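Local atomic coordinates of GTP-binding nuclear protein GSP1 (Encephalitozoon cuniculi, PDB entry 4DJT), a protein that binds guanine nucleotides as a Ran-family small GTPase and probably takes part in nucleocytoplasmic transport, in protein import into the nucleus and RNA export. Residues 90-95 / 122-127. Sequence-based numbering, arbitrary orientation.
Sequences LFFDVT and VCANKI. Unlike the reference sequence in segment 90-95: Leu90 (reference Phe). With GDP (guanosine-5'-diphosphate), chain C.
Strands 87-93 and 120-125 pair in parallel in the core of the Ras-like GTPase fold, and the C-terminal end of strand 120-125 runs into the NKxD guanine-recognition motif, Asn125 to Asp128, at the GDP. The pairing rests on four backbone bonds: Cys123 N to Leu90 O, Phe92 N to Cys123 O, Asn125 N to Phe92 O and, past the strand end, Val94 N to Asn125 O (3.1 Å, N-H...O 174°). On one face Phe92 brings CE1 and CZ against Ala124, Phe92 CZ lying 3.5 Å from Ala124 CB; chi1 of 70° sets CG between backbone N and carbonyl carbon, which swings the ring across to the neighbouring strand. Val94 CG1 meets the same Ala124 CB at 3.6 Å. On the opposite face Phe91 CD1 packs against Cys123 CB, and Asn125 ND2 donates to Val22 O while Asn125 OD1 accepts from Ala156 N, fixing the amide's rotation beside the guanine. Lys126 CG lies 3.6 Å from GDP C6, and the extended chain beyond carries NZ to Gly21 O and, weakly, GDP O4'. Asp93 OD1, in an Asx turn, accepts from Thr95 N and Thr95 OG1, both from the same face of its carboxylate plane; in a salt bridge Lys126 NZ reaches Asp93 OD2 at 2.8 Å, 57° out of that plane.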
loop_
_atom_site.group_PDB
_atom_site.type_symbol
_atom_site.label_atom_id
_atom_site.label_comp_id
_atom_site.label_asym_id
_atom_site.label_seq_id
_atom_site.Cartn_x
_atom_site.Cartn_y
_atom_site.Cartn_z
ATOM N N LEU A 90 1.546 0.766 -4.318
ATOM C CA LEU A 90 2.910 1.218 -4.584
ATOM C C LEU A 90 2.942 2.722 -4.522
ATOM O O LEU A 90 2.185 3.394 -5.225
ATOM C CB LEU A 90 3.368 0.690 -5.970
ATOM C CG LEU A 90 4.703 1.224 -6.506
ATOM C CD1 LEU A 90 5.871 0.874 -5.592
ATOM C CD2 LEU A 90 4.933 0.693 -7.923
ATOM N N PHE A 91 3.750 3.271 -3.605
ATOM C CA PHE A 91 3.754 4.694 -3.350
ATOM C C PHE A 91 5.005 5.329 -3.921
ATOM O O PHE A 91 6.076 4.716 -3.928
ATOM C CB PHE A 91 3.807 4.968 -1.857
ATOM C CG PHE A 91 2.622 4.454 -1.099
ATOM C CD1 PHE A 91 1.645 5.307 -0.676
ATOM C CD2 PHE A 91 2.530 3.116 -0.772
ATOM C CE1 PHE A 91 0.523 4.829 0.027
ATOM C CE2 PHE A 91 1.437 2.629 -0.068
ATOM C CZ PHE A 91 0.439 3.494 0.330
ATOM N N PHE A 92 4.873 6.591 -4.299
ATOM C CA PHE A 92 6.030 7.459 -4.399
ATOM C C PHE A 92 5.730 8.796 -3.740
ATOM O O PHE A 92 4.607 9.102 -3.397
ATOM C CB PHE A 92 6.485 7.611 -5.864
ATOM C CG PHE A 92 5.538 8.405 -6.722
ATOM C CD1 PHE A 92 4.364 7.833 -7.204
ATOM C CD2 PHE A 92 5.833 9.716 -7.078
ATOM C CE1 PHE A 92 3.482 8.555 -7.966
ATOM C CE2 PHE A 92 4.954 10.446 -7.870
ATOM C CZ PHE A 92 3.773 9.866 -8.298
ATOM N N ASP A 93 6.786 9.574 -3.564
ATOM C CA ASP A 93 6.740 10.900 -3.000
ATOM C C ASP A 93 6.813 11.873 -4.176
ATOM O O ASP A 93 7.814 11.882 -4.924
ATOM C CB ASP A 93 7.965 11.039 -2.100
ATOM C CG ASP A 93 8.099 12.409 -1.439
ATOM O OD1 ASP A 93 7.472 13.395 -1.887
ATOM O OD2 ASP A 93 8.890 12.480 -0.469
ATOM N N VAL A 94 5.764 12.671 -4.357
ATOM C CA VAL A 94 5.666 13.569 -5.507
ATOM C C VAL A 94 6.729 14.659 -5.480
ATOM O O VAL A 94 6.911 15.378 -6.479
ATOM C CB VAL A 94 4.290 14.272 -5.597
ATOM C CG1 VAL A 94 3.194 13.275 -5.844
ATOM C CG2 VAL A 94 4.013 15.118 -4.362
ATOM N N THR A 95 7.419 14.798 -4.350
ATOM C CA THR A 95 8.517 15.763 -4.242
ATOM C C THR A 95 9.926 15.125 -4.363
ATOM O O THR A 95 10.922 15.814 -4.125
ATOM C CB THR A 95 8.416 16.557 -2.925
ATOM O OG1 THR A 95 8.731 15.705 -1.824
ATOM C CG2 THR A 95 7.000 17.118 -2.733
ATOM N N VAL A 122 -1.177 2.521 -7.848
ATOM C CA VAL A 122 -0.093 3.484 -7.676
ATOM C C VAL A 122 -0.636 4.709 -6.981
ATOM O O VAL A 122 -1.642 5.256 -7.401
ATOM C CB VAL A 122 0.577 3.871 -9.018
ATOM C CG1 VAL A 122 1.600 4.996 -8.806
ATOM C CG2 VAL A 122 1.257 2.652 -9.625
ATOM N N CYS A 123 0.043 5.122 -5.900
ATOM C CA CYS A 123 -0.315 6.319 -5.143
ATOM C C CYS A 123 0.786 7.366 -5.147
ATOM O O CYS A 123 1.889 7.119 -4.698
ATOM C CB CYS A 123 -0.623 5.988 -3.668
ATOM S SG CYS A 123 -2.064 4.914 -3.487
ATOM N N ALA A 124 0.435 8.528 -5.673
ATOM C CA ALA A 124 1.209 9.730 -5.553
ATOM C C ALA A 124 0.965 10.326 -4.177
ATOM O O ALA A 124 -0.081 10.945 -3.940
ATOM C CB ALA A 124 0.767 10.721 -6.645
ATOM N N ASN A 125 1.943 10.190 -3.281
ATOM C CA ASN A 125 1.770 10.657 -1.912
ATOM C C ASN A 125 2.441 12.020 -1.642
ATOM O O ASN A 125 3.356 12.433 -2.368
ATOM C CB ASN A 125 2.278 9.597 -0.926
ATOM C CG ASN A 125 1.940 9.928 0.518
ATOM O OD1 ASN A 125 0.820 10.364 0.806
ATOM N ND2 ASN A 125 2.891 9.637 1.460
ATOM N N LYS A 126 1.956 12.688 -0.600
ATOM C CA LYS A 126 2.505 13.975 -0.126
ATOM C C LYS A 126 2.070 15.095 -1.046
ATOM O O LYS A 126 2.760 16.131 -1.143
ATOM C CB LYS A 126 4.025 13.937 -0.026
ATOM C CG LYS A 126 4.559 12.826 0.845
ATOM C CD LYS A 126 5.974 13.082 1.280
ATOM C CE LYS A 126 6.607 11.889 1.962
ATOM N NZ LYS A 126 8.072 12.064 2.215
ATOM N N ILE A 127 0.908 14.925 -1.699
ATOM C CA ILE A 127 0.372 16.008 -2.558
ATOM C C ILE A 127 0.096 17.262 -1.757
ATOM O O ILE A 127 -0.203 18.302 -2.339
ATOM C CB ILE A 127 -0.937 15.631 -3.294
ATOM C CG1 ILE A 127 -2.069 15.328 -2.277
ATOM C CG2 ILE A 127 -0.676 14.478 -4.251
ATOM C CD1 ILE A 127 -3.402 15.031 -2.920
HETATM P PB GDP C . 7.996 5.077 4.647
HETATM O O1B GDP C . 7.239 4.131 5.593
HETATM O O2B GDP C . 7.586 4.974 3.187
HETATM O O3B GDP C . 9.500 5.067 4.912
HETATM O O3A GDP C . 7.629 6.600 5.045
HETATM P PA GDP C . 7.090 7.175 6.429
HETATM O O1A GDP C . 5.611 6.909 6.630
HETATM O O2A GDP C . 8.051 6.765 7.500
HETATM O "O5'" GDP C . 7.176 8.746 6.246
HETATM C "C5'" GDP C . 8.437 9.323 5.854
HETATM C "C4'" GDP C . 8.382 10.805 6.174
HETATM O "O4'" GDP C . 7.458 11.428 5.306
HETATM C "C3'" GDP C . 7.880 11.082 7.566
HETATM O "O3'" GDP C . 8.540 12.234 8.049
HETATM C "C2'" GDP C . 6.428 11.417 7.416
HETATM O "O2'" GDP C . 5.912 12.332 8.402
HETATM C "C1'" GDP C . 6.429 12.033 6.035
HETATM N N9 GDP C . 5.166 11.795 5.352
HETATM C C8 GDP C . 4.552 10.622 5.080
HETATM N N7 GDP C . 3.378 10.856 4.439
HETATM C C5 GDP C . 3.279 12.169 4.239
HETATM C C6 GDP C . 2.309 13.085 3.616
HETATM O O6 GDP C . 1.251 12.667 3.059
HETATM N N1 GDP C . 2.594 14.404 3.648
HETATM C C2 GDP C . 3.723 14.891 4.237
HETATM N N2 GDP C . 3.956 16.204 4.244
HETATM N N3 GDP C . 4.644 14.105 4.828
HETATM C C4 GDP C . 4.457 12.774 4.850
#